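Long-range contacts in paenibacillus xanthan lyase (Paenibacillus, PDB 6F2P), which catalyses the eliminative cleavage of the terminal beta-D-mannosyl-(1->4)-beta-D-glucuronosyl linkage in the side chains of the polysaccharide xanthan: residues Ala61-Asp66 with Ser118-Trp123; Asn111-Gly116 with Ala155-Thr160; Trp126-Pro131 with Tyr159-Val164; Gly130-Asn135 with Glu174-Ala179; Thr167-Leu172 with Ser231-Gly236. One frame throughout, in Å; residues are numbered along the deposited sequence.

Contact 1 (Ala61-Asp66 with Ser118-Trp123); sequences APFGSD and SQYQNW
F63 and Y120 meet with their side chains crossing at about a right angle, F63 CD1 3.7 Å from the phenol oxygen Y120 OH. At G64 the backbone takes over: G64 N donates to Y120 OH over 3.2 Å, nearly straight at 161°, while the G64 peptide carbon lies over one face of the Y120 ring. The positive phi of G64 suits a residue without a side chain. S65 uses its carbonyl, S65 O lying 3.4 Å from Q121 CB. D66 OD1 and Q121 OE1 approach to 3.2 Å, but both are acceptors. Each has its own donors: T68 OG1 is hydrogen-bonded to D66 OD1, and N122 N and S67 N both give to Q121 OE1. The contact lies at the surface of the N-terminal alpha-helical domain of this family 8 lyase, where two loops lead into helices: D66 caps the turn before helix 68-85, N122 is the N-cap of helix 123-141, and W126 of that second helix meets Y120 edge-to-face.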
# COMPACT_ATOMS: atom_id res chain seq x y z
N ALA A 61 -22.99 25.87 -31.34
CA ALA A 61 -22.97 26.42 -29.99
C ALA A 61 -24.15 27.35 -29.78
O ALA A 61 -23.95 28.55 -29.59
CB ALA A 61 -21.67 27.15 -29.74
N PRO A 62 -25.37 26.80 -29.79
CA PRO A 62 -26.58 27.62 -29.61
C PRO A 62 -26.73 28.07 -28.16
O PRO A 62 -26.28 27.37 -27.26
CB PRO A 62 -27.71 26.65 -29.95
CG PRO A 62 -27.15 25.29 -29.64
CD PRO A 62 -25.69 25.37 -29.97
N PHE A 63 -27.35 29.22 -27.94
CA PHE A 63 -27.45 29.76 -26.60
C PHE A 63 -28.83 29.62 -25.98
O PHE A 63 -29.82 29.34 -26.67
CB PHE A 63 -27.02 31.22 -26.57
CG PHE A 63 -25.56 31.40 -26.81
CD1 PHE A 63 -24.63 30.87 -25.94
CD2 PHE A 63 -25.11 32.10 -27.92
CE1 PHE A 63 -23.28 31.02 -26.17
CE2 PHE A 63 -23.76 32.26 -28.16
CZ PHE A 63 -22.84 31.71 -27.28
N GLY A 64 -28.88 29.83 -24.67
CA GLY A 64 -30.14 29.92 -23.95
C GLY A 64 -30.33 28.86 -22.90
O GLY A 64 -30.91 29.13 -21.84
N SER A 65 -29.85 27.65 -23.16
CA SER A 65 -30.18 26.53 -22.29
C SER A 65 -29.02 25.58 -22.01
O SER A 65 -29.03 24.88 -20.99
CB SER A 65 -31.38 25.75 -22.85
OG SER A 65 -31.04 25.12 -24.06
N ASP A 66 -28.04 25.54 -22.90
CA ASP A 66 -26.82 24.75 -22.67
C ASP A 66 -25.60 25.64 -22.52
O ASP A 66 -25.17 26.29 -23.48
CB ASP A 66 -26.60 23.76 -23.81
CG ASP A 66 -25.53 22.73 -23.49
OD1 ASP A 66 -24.80 22.91 -22.48
OD2 ASP A 66 -25.41 21.75 -24.25
N SER A 118 -26.83 36.02 -16.76
CA SER A 118 -27.47 34.86 -16.18
C SER A 118 -26.61 33.63 -16.43
O SER A 118 -26.21 33.37 -17.56
CB SER A 118 -28.86 34.66 -16.77
OG SER A 118 -29.41 33.42 -16.37
N GLN A 119 -26.31 32.88 -15.37
CA GLN A 119 -25.47 31.69 -15.52
C GLN A 119 -26.33 30.44 -15.50
O GLN A 119 -26.34 29.70 -14.53
CB GLN A 119 -24.43 31.65 -14.41
CG GLN A 119 -23.56 32.89 -14.37
CD GLN A 119 -22.73 32.97 -13.12
OE1 GLN A 119 -21.99 32.03 -12.79
NE2 GLN A 119 -22.83 34.08 -12.39
N TYR A 120 -27.05 30.23 -16.59
CA TYR A 120 -28.01 29.15 -16.68
C TYR A 120 -27.32 27.82 -16.83
O TYR A 120 -26.19 27.74 -17.31
CB TYR A 120 -28.99 29.40 -17.84
CG TYR A 120 -28.32 29.75 -19.14
CD1 TYR A 120 -27.87 28.76 -20.01
CD2 TYR A 120 -28.13 31.08 -19.51
CE1 TYR A 120 -27.26 29.07 -21.21
CE2 TYR A 120 -27.52 31.41 -20.71
CZ TYR A 120 -27.08 30.40 -21.56
OH TYR A 120 -26.47 30.72 -22.75
N GLN A 121 -28.01 26.77 -16.41
CA GLN A 121 -27.50 25.41 -16.52
C GLN A 121 -26.14 25.19 -15.82
O GLN A 121 -25.96 25.56 -14.66
CB GLN A 121 -27.46 24.98 -18.00
CG GLN A 121 -27.63 23.49 -18.20
CD GLN A 121 -26.59 22.90 -19.13
OE1 GLN A 121 -25.58 23.54 -19.42
NE2 GLN A 121 -26.84 21.68 -19.59
N ASN A 122 -25.19 24.60 -16.54
CA ASN A 122 -23.95 24.09 -15.94
C ASN A 122 -22.93 25.16 -15.53
O ASN A 122 -22.48 25.96 -16.35
CB ASN A 122 -23.31 23.05 -16.87
CG ASN A 122 -22.09 22.38 -16.25
OD1 ASN A 122 -21.81 22.52 -15.06
ND2 ASN A 122 -21.36 21.64 -17.08
N TRP A 123 -22.56 25.15 -14.25
CA TRP A 123 -21.73 26.20 -13.67
C TRP A 123 -20.33 26.25 -14.27
O TRP A 123 -19.74 27.32 -14.41
CB TRP A 123 -21.62 25.97 -12.16
CG TRP A 123 -20.76 24.78 -11.82
CD1 TRP A 123 -21.17 23.48 -11.73
CD2 TRP A 123 -19.35 24.78 -11.53
NE1 TRP A 123 -20.10 22.67 -11.40
CE2 TRP A 123 -18.98 23.44 -11.28
CE3 TRP A 123 -18.37 25.77 -11.47
CZ2 TRP A 123 -17.67 23.07 -10.97
CZ3 TRP A 123 -17.07 25.41 -11.16
CH2 TRP A 123 -16.73 24.07 -10.91

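Contact 2 (Asn111-Gly116 with Ala155-Thr160); sequences NQFYNG and AAIYYT
F113 reaches the helix with CG anti to its backbone N (chi1 -167°), which brings the far end of the ring against A156. CE2 of F113 lies 3.4 Å from A156 CB. Farther along the ring, F113 CE1 packs on T160 CG2 at 3.9 Å, while T160 OG1 is taken up by W126 O. I157 CG1 adds a looser apolar touch. The small methyl of A156 lets the loop come near: A156 CB also touches Y114 CA at 3.5 Å, and the CA atoms of N115 and A156 are 4.1 Å apart. Here the loop that follows helix 95-111 crosses the last turns of helix 147-160, inside the N-terminal alpha-helical domain of a family 8 polysaccharide lyase, a domain built as an incomplete alpha/alpha toroid in the relatives. Y159 stands up from that helix beside the loop, its CG anti to the backbone N (chi1 166°), and offers a ring face to the N115-G116 peptide. G116 N sits 3.3 Å above the plane, over the ring centre, and G116 CA makes a CH-pi contact 3.9 Å from the Y159 centroid. N115 lays its CB against A155 O and brings OD1 within 3.5 Å of Y159 CB, amide and ring turned 49° apart. Beyond the ring, Y159 OH is hydrogen-bonded to C117 O.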
# COMPACT_ATOMS: atom_id res chain seq x y z
N ASN A 111 -24.45 39.96 -24.96
CA ASN A 111 -25.55 39.01 -25.09
C ASN A 111 -25.51 37.79 -24.17
O ASN A 111 -26.54 37.32 -23.70
CB ASN A 111 -25.67 38.57 -26.55
CG ASN A 111 -26.06 39.71 -27.46
OD1 ASN A 111 -25.25 40.20 -28.25
ND2 ASN A 111 -27.30 40.15 -27.35
N GLN A 112 -24.30 37.29 -23.92
CA GLN A 112 -24.14 36.02 -23.23
C GLN A 112 -23.24 36.08 -22.00
O GLN A 112 -23.65 35.66 -20.92
CB GLN A 112 -23.64 34.96 -24.20
CG GLN A 112 -24.74 34.43 -25.10
CD GLN A 112 -25.89 33.87 -24.29
OE1 GLN A 112 -27.03 34.28 -24.46
NE2 GLN A 112 -25.58 32.93 -23.40
N PHE A 113 -22.03 36.59 -22.17
CA PHE A 113 -21.00 36.52 -21.13
C PHE A 113 -20.50 37.89 -20.71
O PHE A 113 -19.67 38.50 -21.39
CB PHE A 113 -19.82 35.68 -21.59
CG PHE A 113 -18.88 35.30 -20.49
CD1 PHE A 113 -19.13 34.18 -19.71
CD2 PHE A 113 -17.76 36.07 -20.22
CE1 PHE A 113 -18.26 33.83 -18.68
CE2 PHE A 113 -16.90 35.72 -19.19
CZ PHE A 113 -17.15 34.60 -18.42
N TYR A 114 -21.00 38.35 -19.57
CA TYR A 114 -20.72 39.70 -19.11
C TYR A 114 -21.02 39.83 -17.62
O TYR A 114 -21.76 39.03 -17.05
CB TYR A 114 -21.57 40.71 -19.89
CG TYR A 114 -23.06 40.46 -19.80
CD1 TYR A 114 -23.82 40.97 -18.75
CD2 TYR A 114 -23.71 39.70 -20.77
CE1 TYR A 114 -25.19 40.74 -18.67
CE2 TYR A 114 -25.08 39.46 -20.70
CZ TYR A 114 -25.82 39.98 -19.65
OH TYR A 114 -27.17 39.73 -19.58
N ASN A 115 -20.47 40.87 -17.02
CA ASN A 115 -20.72 41.14 -15.62
C ASN A 115 -22.21 41.33 -15.33
O ASN A 115 -22.79 42.35 -15.70
CB ASN A 115 -19.91 42.36 -15.16
CG ASN A 115 -20.19 42.73 -13.73
OD1 ASN A 115 -20.66 41.91 -12.93
ND2 ASN A 115 -19.89 43.98 -13.38
N GLY A 116 -22.82 40.34 -14.69
CA GLY A 116 -24.21 40.42 -14.30
C GLY A 116 -25.09 39.44 -15.07
O GLY A 116 -26.29 39.33 -14.81
N ALA A 155 -14.21 42.17 -16.37
CA ALA A 155 -15.31 42.36 -15.43
C ALA A 155 -16.23 41.15 -15.44
O ALA A 155 -16.80 40.78 -14.41
CB ALA A 155 -16.09 43.62 -15.75
N ALA A 156 -16.36 40.52 -16.60
CA ALA A 156 -17.18 39.33 -16.72
C ALA A 156 -16.53 38.17 -15.97
O ALA A 156 -17.21 37.45 -15.23
CB ALA A 156 -17.38 38.98 -18.17
N ILE A 157 -15.23 38.00 -16.15
CA ILE A 157 -14.50 36.94 -15.48
C ILE A 157 -14.49 37.11 -13.96
O ILE A 157 -14.77 36.15 -13.24
CB ILE A 157 -13.07 36.80 -16.02
CG1 ILE A 157 -13.12 36.49 -17.51
CG2 ILE A 157 -12.32 35.72 -15.24
CD1 ILE A 157 -11.77 36.21 -18.12
N TYR A 158 -14.21 38.32 -13.47
CA TYR A 158 -14.32 38.59 -12.03
C TYR A 158 -15.71 38.25 -11.50
O TYR A 158 -15.88 37.83 -10.36
CB TYR A 158 -14.06 40.07 -11.72
CG TYR A 158 -12.62 40.54 -11.68
CD1 TYR A 158 -11.74 40.25 -12.71
CD2 TYR A 158 -12.18 41.35 -10.64
CE1 TYR A 158 -10.44 40.72 -12.68
CE2 TYR A 158 -10.88 41.82 -10.61
CZ TYR A 158 -10.02 41.51 -11.63
OH TYR A 158 -8.72 41.99 -11.59
N TYR A 159 -16.72 38.47 -12.34
CA TYR A 159 -18.10 38.21 -11.95
C TYR A 159 -18.36 36.71 -11.77
O TYR A 159 -18.83 36.29 -10.71
CB TYR A 159 -19.06 38.80 -12.98
CG TYR A 159 -20.48 38.31 -12.85
CD1 TYR A 159 -21.25 38.63 -11.74
CD2 TYR A 159 -21.05 37.52 -13.84
CE1 TYR A 159 -22.55 38.18 -11.62
CE2 TYR A 159 -22.35 37.07 -13.73
CZ TYR A 159 -23.10 37.40 -12.62
OH TYR A 159 -24.39 36.94 -12.51
N THR A 160 -18.04 35.92 -12.78
CA THR A 160 -18.26 34.48 -12.70
C THR A 160 -17.22 33.76 -11.82
O THR A 160 -17.54 32.75 -11.20
CB THR A 160 -18.28 33.82 -14.08
OG1 THR A 160 -16.99 33.92 -14.69
CG2 THR A 160 -19.31 34.49 -14.98

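Contact 3 (Trp126-Pro131 with Tyr159-Val164); sequences WQIGGP and YTQASV. With CA (calcium ion), chain F.
Q161 NE2 donates to Q127 O over 2.8 Å at 162°, the acceptor lying close to the Q161 amide plane while the donor stands above the carbonyl plane of Q127. The other end of the same amide, Q161 OE1, binds the calcium ion at 2.2 Å, so metal and helix together fix the rotation of the group. S163 O is a second ligand, 2.4 Å from the calcium ion; E174 OE2 and four waters complete seven. Three of the waters are held in turn: one gives to T160 O, one accepts from Q161 NE2, and one bonds to S163 OG. Farther back, T160 OG1 donates to W126 O over 2.8 Å, its chi1 of 66° setting the hydroxyl between backbone N and carbonyl carbon and close to P131 CG. Putting a valine at T160 would remove this hydroxyl and probably leave W126 O without its donor from the neighbouring helix. Both acceptors belong to a widened, pi-type turn running into the kink at P131, which has no N-H to offer the turn before it. Q127 CB rests 3.5 Å from Q161 NE2, the two side chains crossing at about a right angle. The site thus lies where helix 147-160 ends against helix 123-141, with V177 of helix 168-184 touching Q161 and W173 of that helix touching I128.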
# COMPACT_ATOMS: atom_id res chain seq x y z
N TRP A 126 -19.36 28.71 -17.05
CA TRP A 126 -19.36 30.11 -16.66
C TRP A 126 -18.11 30.47 -15.87
O TRP A 126 -17.50 31.52 -16.09
CB TRP A 126 -20.63 30.44 -15.87
CG TRP A 126 -21.88 30.21 -16.67
CD1 TRP A 126 -22.72 29.14 -16.60
CD2 TRP A 126 -22.41 31.07 -17.70
NE1 TRP A 126 -23.74 29.28 -17.50
CE2 TRP A 126 -23.57 30.45 -18.19
CE3 TRP A 126 -22.01 32.30 -18.24
CZ2 TRP A 126 -24.34 31.02 -19.20
CZ3 TRP A 126 -22.79 32.86 -19.24
CH2 TRP A 126 -23.93 32.22 -19.71
N GLN A 127 -17.71 29.59 -14.96
CA GLN A 127 -16.68 29.94 -14.00
C GLN A 127 -15.27 29.50 -14.40
O GLN A 127 -14.28 30.01 -13.87
CB GLN A 127 -17.04 29.39 -12.62
CG GLN A 127 -18.44 29.79 -12.16
CD GLN A 127 -18.74 29.38 -10.74
OE1 GLN A 127 -19.89 29.20 -10.37
NE2 GLN A 127 -17.69 29.23 -9.92
N ILE A 128 -15.17 28.56 -15.32
CA ILE A 128 -13.87 28.01 -15.67
C ILE A 128 -13.62 27.92 -17.17
O ILE A 128 -12.70 28.55 -17.68
CB ILE A 128 -13.67 26.62 -15.03
CG1 ILE A 128 -13.62 26.76 -13.50
CG2 ILE A 128 -12.42 25.96 -15.57
CD1 ILE A 128 -13.58 25.46 -12.76
N GLY A 129 -14.46 27.16 -17.87
CA GLY A 129 -14.27 26.91 -19.30
C GLY A 129 -14.24 28.18 -20.13
O GLY A 129 -13.35 28.39 -20.96
N GLY A 130 -15.23 29.04 -19.89
CA GLY A 130 -15.32 30.31 -20.57
C GLY A 130 -14.21 31.28 -20.24
O GLY A 130 -13.50 31.74 -21.15
N PRO A 131 -14.05 31.62 -18.94
CA PRO A 131 -12.99 32.55 -18.53
C PRO A 131 -11.61 32.10 -19.01
O PRO A 131 -10.79 32.92 -19.45
CB PRO A 131 -13.07 32.51 -17.00
CG PRO A 131 -14.50 32.20 -16.72
CD PRO A 131 -14.90 31.22 -17.80
N TYR A 159 -16.72 38.47 -12.34
CA TYR A 159 -18.10 38.21 -11.95
C TYR A 159 -18.36 36.71 -11.77
O TYR A 159 -18.83 36.29 -10.71
CB TYR A 159 -19.06 38.80 -12.98
CG TYR A 159 -20.48 38.31 -12.85
CD1 TYR A 159 -21.25 38.63 -11.74
CD2 TYR A 159 -21.05 37.52 -13.84
CE1 TYR A 159 -22.55 38.18 -11.62
CE2 TYR A 159 -22.35 37.07 -13.73
CZ TYR A 159 -23.10 37.40 -12.62
OH TYR A 159 -24.39 36.94 -12.51
N THR A 160 -18.04 35.92 -12.78
CA THR A 160 -18.26 34.48 -12.70
C THR A 160 -17.22 33.76 -11.82
O THR A 160 -17.54 32.75 -11.20
CB THR A 160 -18.28 33.82 -14.08
OG1 THR A 160 -16.99 33.92 -14.69
CG2 THR A 160 -19.31 34.49 -14.98
N GLN A 161 -16.00 34.29 -11.76
CA GLN A 161 -14.93 33.62 -11.02
C GLN A 161 -14.24 34.58 -10.05
O GLN A 161 -13.16 35.11 -10.35
CB GLN A 161 -13.90 33.02 -11.99
CG GLN A 161 -12.84 32.16 -11.33
CD GLN A 161 -13.44 31.07 -10.49
OE1 GLN A 161 -13.50 31.18 -9.27
NE2 GLN A 161 -13.93 30.02 -11.14
N ALA A 162 -14.87 34.79 -8.90
CA ALA A 162 -14.45 35.85 -7.98
C ALA A 162 -13.36 35.46 -7.00
O ALA A 162 -12.51 36.28 -6.67
CB ALA A 162 -15.65 36.40 -7.21
N SER A 163 -13.40 34.22 -6.52
CA SER A 163 -12.44 33.77 -5.52
C SER A 163 -12.20 32.28 -5.62
O SER A 163 -12.93 31.57 -6.31
CB SER A 163 -12.97 34.08 -4.13
OG SER A 163 -14.13 33.31 -3.87
N VAL A 164 -11.18 31.80 -4.92
CA VAL A 164 -10.88 30.38 -4.86
C VAL A 164 -11.60 29.76 -3.66
O VAL A 164 -11.35 30.16 -2.53
CB VAL A 164 -9.39 30.15 -4.65
CG1 VAL A 164 -9.11 28.67 -4.51
CG2 VAL A 164 -8.59 30.77 -5.79
CA CA F . -14.65 30.45 -7.48
O HOH W 1 -16.76 31.10 -8.56
O HOH W 2 -15.38 28.44 -8.87
O HOH W 3 -15.61 32.29 -6.16
O HOH W 4 -16.31 29.56 -6.14

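Contact 4 (Gly130-Asn135 with Glu174-Ala179); sequences GPMALN and ESQVIA. With CA (calcium ion), chain F.
V177 sets both methyls against the facing helix: CG1, anti to the backbone N (chi1 160°), meets P131 CB at 3.7 Å, while V177 CG2 reaches on to M132, 4.1 Å from its SD. The M132 chain bends at its second torsion, and this swings its end across Q176 obliquely, with M132 CE 3.8 Å from the amide carbon Q176 CD. On the next turn N135 faces the backbone: N135 ND2 donates to V177 O over 3.2 Å, arriving in the carbonyl plane on a lone pair, though the N-H...O angle is only 142° and the acceptor is tilted from the N135 amide plane. The same V177 O is hydrogen-bonded to S181 OG, so two side chains grip one helix carbonyl. A single residue, V177, is therefore touched by P131, M132 and N135. The local axes approach to 9.4 Å and run in broadly the same direction, 37° apart. One turn before V177, E174 directs its extended chain to the calcium ion, E174 OE2 binding at 2.5 Å, and the backbone N atoms of T165 and M166 bond to its two carboxylate oxygens. Through V177 and Q176, helix 168-184 packs directly on helix 123-141 in the buried part of the N-terminal helical domain; I157 of helix 147-160 covers P131 and N135, and Y74 of helix 68-85 touches A133 and L134 on the first helix.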
# COMPACT_ATOMS: atom_id res chain seq x y z
N GLY A 130 -15.23 29.04 -19.89
CA GLY A 130 -15.32 30.31 -20.57
C GLY A 130 -14.21 31.28 -20.24
O GLY A 130 -13.50 31.74 -21.15
N PRO A 131 -14.05 31.62 -18.94
CA PRO A 131 -12.99 32.55 -18.53
C PRO A 131 -11.61 32.10 -19.01
O PRO A 131 -10.79 32.92 -19.45
CB PRO A 131 -13.07 32.51 -17.00
CG PRO A 131 -14.50 32.20 -16.72
CD PRO A 131 -14.90 31.22 -17.80
N MET A 132 -11.36 30.80 -18.95
CA MET A 132 -10.07 30.24 -19.35
C MET A 132 -9.78 30.56 -20.81
O MET A 132 -8.68 30.96 -21.16
CB MET A 132 -10.08 28.73 -19.17
CG MET A 132 -8.72 28.09 -19.05
SD MET A 132 -8.49 27.41 -17.40
CE MET A 132 -6.93 26.58 -17.65
N ALA A 133 -10.79 30.39 -21.66
CA ALA A 133 -10.63 30.62 -23.08
C ALA A 133 -10.65 32.11 -23.38
O ALA A 133 -9.92 32.60 -24.25
CB ALA A 133 -11.70 29.87 -23.87
N LEU A 134 -11.49 32.84 -22.66
CA LEU A 134 -11.53 34.30 -22.78
C LEU A 134 -10.20 34.92 -22.35
O LEU A 134 -9.70 35.83 -23.02
CB LEU A 134 -12.71 34.88 -21.98
CG LEU A 134 -12.94 36.38 -22.06
CD1 LEU A 134 -12.87 36.87 -23.49
CD2 LEU A 134 -14.29 36.75 -21.45
N ASN A 135 -9.62 34.43 -21.25
CA ASN A 135 -8.30 34.88 -20.82
C ASN A 135 -7.27 34.72 -21.93
O ASN A 135 -6.45 35.60 -22.18
CB ASN A 135 -7.82 34.09 -19.61
CG ASN A 135 -8.28 34.68 -18.31
OD1 ASN A 135 -8.57 35.88 -18.24
ND2 ASN A 135 -8.35 33.85 -17.26
N GLU A 174 -9.71 27.46 -10.81
CA GLU A 174 -10.06 28.72 -10.18
C GLU A 174 -8.81 29.59 -10.15
O GLU A 174 -8.83 30.76 -10.56
CB GLU A 174 -10.55 28.50 -8.75
CG GLU A 174 -12.00 28.09 -8.61
CD GLU A 174 -12.39 27.86 -7.16
OE1 GLU A 174 -11.70 27.09 -6.47
OE2 GLU A 174 -13.38 28.46 -6.71
N SER A 175 -7.72 28.98 -9.69
CA SER A 175 -6.47 29.70 -9.46
C SER A 175 -5.87 30.19 -10.76
O SER A 175 -5.46 31.34 -10.82
CB SER A 175 -5.46 28.83 -8.70
OG SER A 175 -6.02 28.33 -7.50
N GLN A 176 -5.81 29.34 -11.78
CA GLN A 176 -5.34 29.77 -13.10
C GLN A 176 -6.17 30.94 -13.65
O GLN A 176 -5.62 31.93 -14.11
CB GLN A 176 -5.36 28.62 -14.11
CG GLN A 176 -4.29 27.56 -13.88
CD GLN A 176 -4.43 26.36 -14.81
OE1 GLN A 176 -3.48 25.99 -15.51
NE2 GLN A 176 -5.61 25.74 -14.82
N VAL A 177 -7.49 30.80 -13.60
CA VAL A 177 -8.39 31.79 -14.14
C VAL A 177 -8.19 33.11 -13.43
O VAL A 177 -8.08 34.17 -14.05
CB VAL A 177 -9.86 31.35 -14.00
CG1 VAL A 177 -10.78 32.53 -14.11
CG2 VAL A 177 -10.20 30.32 -15.07
N ILE A 178 -8.12 33.02 -12.11
CA ILE A 178 -7.94 34.21 -11.28
C ILE A 178 -6.58 34.86 -11.51
O ILE A 178 -6.48 36.07 -11.67
CB ILE A 178 -8.18 33.88 -9.81
CG1 ILE A 178 -9.68 33.77 -9.57
CG2 ILE A 178 -7.57 34.93 -8.92
CD1 ILE A 178 -10.05 33.25 -8.22
N ALA A 179 -5.54 34.04 -11.58
CA ALA A 179 -4.20 34.55 -11.83
C ALA A 179 -4.09 35.22 -13.19
O ALA A 179 -3.52 36.29 -13.32
CB ALA A 179 -3.19 33.43 -11.72
CA CA F . -14.65 30.45 -7.48
O HOH W 3 -15.61 32.29 -6.16
O HOH W 2 -15.38 28.44 -8.87
O HOH W 1 -16.76 31.10 -8.56
O HOH W 4 -16.31 29.56 -6.14

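Contact 5 (Thr167-Leu172 with Ser231-Gly236); sequences TGANRL and SELLSG
L172 is swung toward the facing helix by a chi1 of 171°, with CG anti to the backbone N, and a chi2 of 58° then lowers CD2 onto the backbone of that helix. There L172 CD2 lies 3.6 Å from G236 CA and also touches E232 O and L233 CA, while the other branch, CD1, rests against G236 C. L233 answers with CG anti to its carbonyl carbon, bringing L233 CD2 within 3.8 Å of A169 CA and 4.1 Å of L172 CD2. G236 matters by having no side chain: a CB there would collide with L172 CD2. Two helices of the N-terminal alpha-helical domain, 168-184 and 229-244, lie alongside each other here, their local axes 9.7 Å apart and inclined by 18°, both running the same way. The like direction is consistent with two helices of the same layer of the incomplete alpha/alpha toroid known from this lyase family. Cutting L172 back to an alanine is likely to open a gap over G236 and leave L233 CD2 without its leucine partner. Toward the start of helix 168-184, E232 places OE2 3.7 Å from A169 CB, and G168 brings its carbonyl carbon to L233 CD2. I198 and L201 pack on L172 from nearby loops, and L234, on the far side of its helix, touches helices 256-267 and 292-307.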
# COMPACT_ATOMS: atom_id res chain seq x y z
N THR A 167 -12.15 22.60 -4.52
CA THR A 167 -11.12 21.61 -4.20
C THR A 167 -10.56 20.99 -5.46
O THR A 167 -11.12 21.17 -6.54
CB THR A 167 -11.68 20.47 -3.33
OG1 THR A 167 -12.61 19.71 -4.10
CG2 THR A 167 -12.38 21.02 -2.11
N GLY A 168 -9.45 20.27 -5.30
CA GLY A 168 -8.81 19.56 -6.40
C GLY A 168 -8.64 20.36 -7.68
O GLY A 168 -8.21 21.52 -7.64
N ALA A 169 -8.98 19.76 -8.81
CA ALA A 169 -8.78 20.39 -10.11
C ALA A 169 -9.63 21.66 -10.32
O ALA A 169 -9.21 22.59 -11.01
CB ALA A 169 -9.01 19.39 -11.22
N ASN A 170 -10.81 21.73 -9.72
CA ASN A 170 -11.58 22.95 -9.81
C ASN A 170 -10.85 24.10 -9.15
O ASN A 170 -10.88 25.24 -9.63
CB ASN A 170 -12.95 22.79 -9.15
CG ASN A 170 -13.85 21.85 -9.90
OD1 ASN A 170 -13.71 21.67 -11.12
ND2 ASN A 170 -14.78 21.25 -9.18
N ARG A 171 -10.19 23.78 -8.04
CA ARG A 171 -9.48 24.79 -7.29
C ARG A 171 -8.31 25.30 -8.09
O ARG A 171 -8.02 26.49 -8.11
CB ARG A 171 -9.00 24.22 -5.97
CG ARG A 171 -8.23 25.23 -5.14
CD ARG A 171 -7.91 24.69 -3.76
NE ARG A 171 -7.39 25.76 -2.93
CZ ARG A 171 -8.13 26.48 -2.09
NH1 ARG A 171 -7.57 27.46 -1.39
NH2 ARG A 171 -9.43 26.23 -1.96
N LEU A 172 -7.63 24.37 -8.77
CA LEU A 172 -6.52 24.73 -9.64
C LEU A 172 -7.00 25.68 -10.73
O LEU A 172 -6.41 26.74 -10.95
CB LEU A 172 -5.93 23.48 -10.28
CG LEU A 172 -4.90 23.74 -11.38
CD1 LEU A 172 -3.76 24.58 -10.85
CD2 LEU A 172 -4.39 22.42 -11.92
N SER A 231 -2.58 14.05 -13.22
CA SER A 231 -1.96 14.55 -14.43
C SER A 231 -2.37 16.00 -14.69
O SER A 231 -1.52 16.86 -14.95
CB SER A 231 -2.37 13.64 -15.59
OG SER A 231 -1.50 13.82 -16.69
N GLU A 232 -3.67 16.30 -14.61
CA GLU A 232 -4.10 17.67 -14.84
C GLU A 232 -3.69 18.65 -13.73
O GLU A 232 -3.42 19.81 -14.01
CB GLU A 232 -5.59 17.78 -15.26
CG GLU A 232 -6.65 17.60 -14.18
CD GLU A 232 -7.98 17.06 -14.74
OE1 GLU A 232 -7.99 15.95 -15.33
OE2 GLU A 232 -9.02 17.73 -14.58
N LEU A 233 -3.61 18.18 -12.48
CA LEU A 233 -3.06 19.03 -11.42
C LEU A 233 -1.61 19.37 -11.73
O LEU A 233 -1.23 20.54 -11.73
CB LEU A 233 -3.13 18.34 -10.06
CG LEU A 233 -4.47 18.17 -9.35
CD1 LEU A 233 -4.22 17.53 -7.99
CD2 LEU A 233 -5.19 19.48 -9.18
N LEU A 234 -0.81 18.34 -12.00
CA LEU A 234 0.59 18.54 -12.36
C LEU A 234 0.74 19.59 -13.46
O LEU A 234 1.62 20.45 -13.40
CB LEU A 234 1.23 17.23 -12.82
CG LEU A 234 2.68 17.35 -13.32
CD1 LEU A 234 3.66 17.69 -12.20
CD2 LEU A 234 3.12 16.10 -14.04
N SER A 235 -0.13 19.51 -14.46
CA SER A 235 -0.04 20.42 -15.61
C SER A 235 -0.26 21.87 -15.21
O SER A 235 0.61 22.72 -15.43
CB SER A 235 -1.05 20.03 -16.68
OG SER A 235 -0.72 20.65 -17.90
N GLY A 236 -1.41 22.15 -14.61
CA GLY A 236 -1.76 23.49 -14.19
C GLY A 236 -0.78 24.10 -13.20
O GLY A 236 -0.44 25.28 -13.30

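Overall arrangement
All five contacts belong to the N-terminal helical domain. Contact 1 is a surface meeting of two loops; contacts 2 and 5 are partly buried, contacts 3 and 4 buried. Contacts 3 and 4 share G130 and P131 of helix 123-141, and the calcium ion links them, contact 3 giving two protein ligands and contact 4 the third. Contact 2 joins contact 3 through helix 147-160, and contact 5 continues contact 4 along helix 168-184. Contact 1 has one backbone N-H to a phenol oxygen, contact 3 polar bonds to backbone carbonyls, and contact 4 one amide bond with apolar packing, whereas contacts 2 and 5 rest on aromatic and aliphatic packing. W126 ties contact 1 to contact 3.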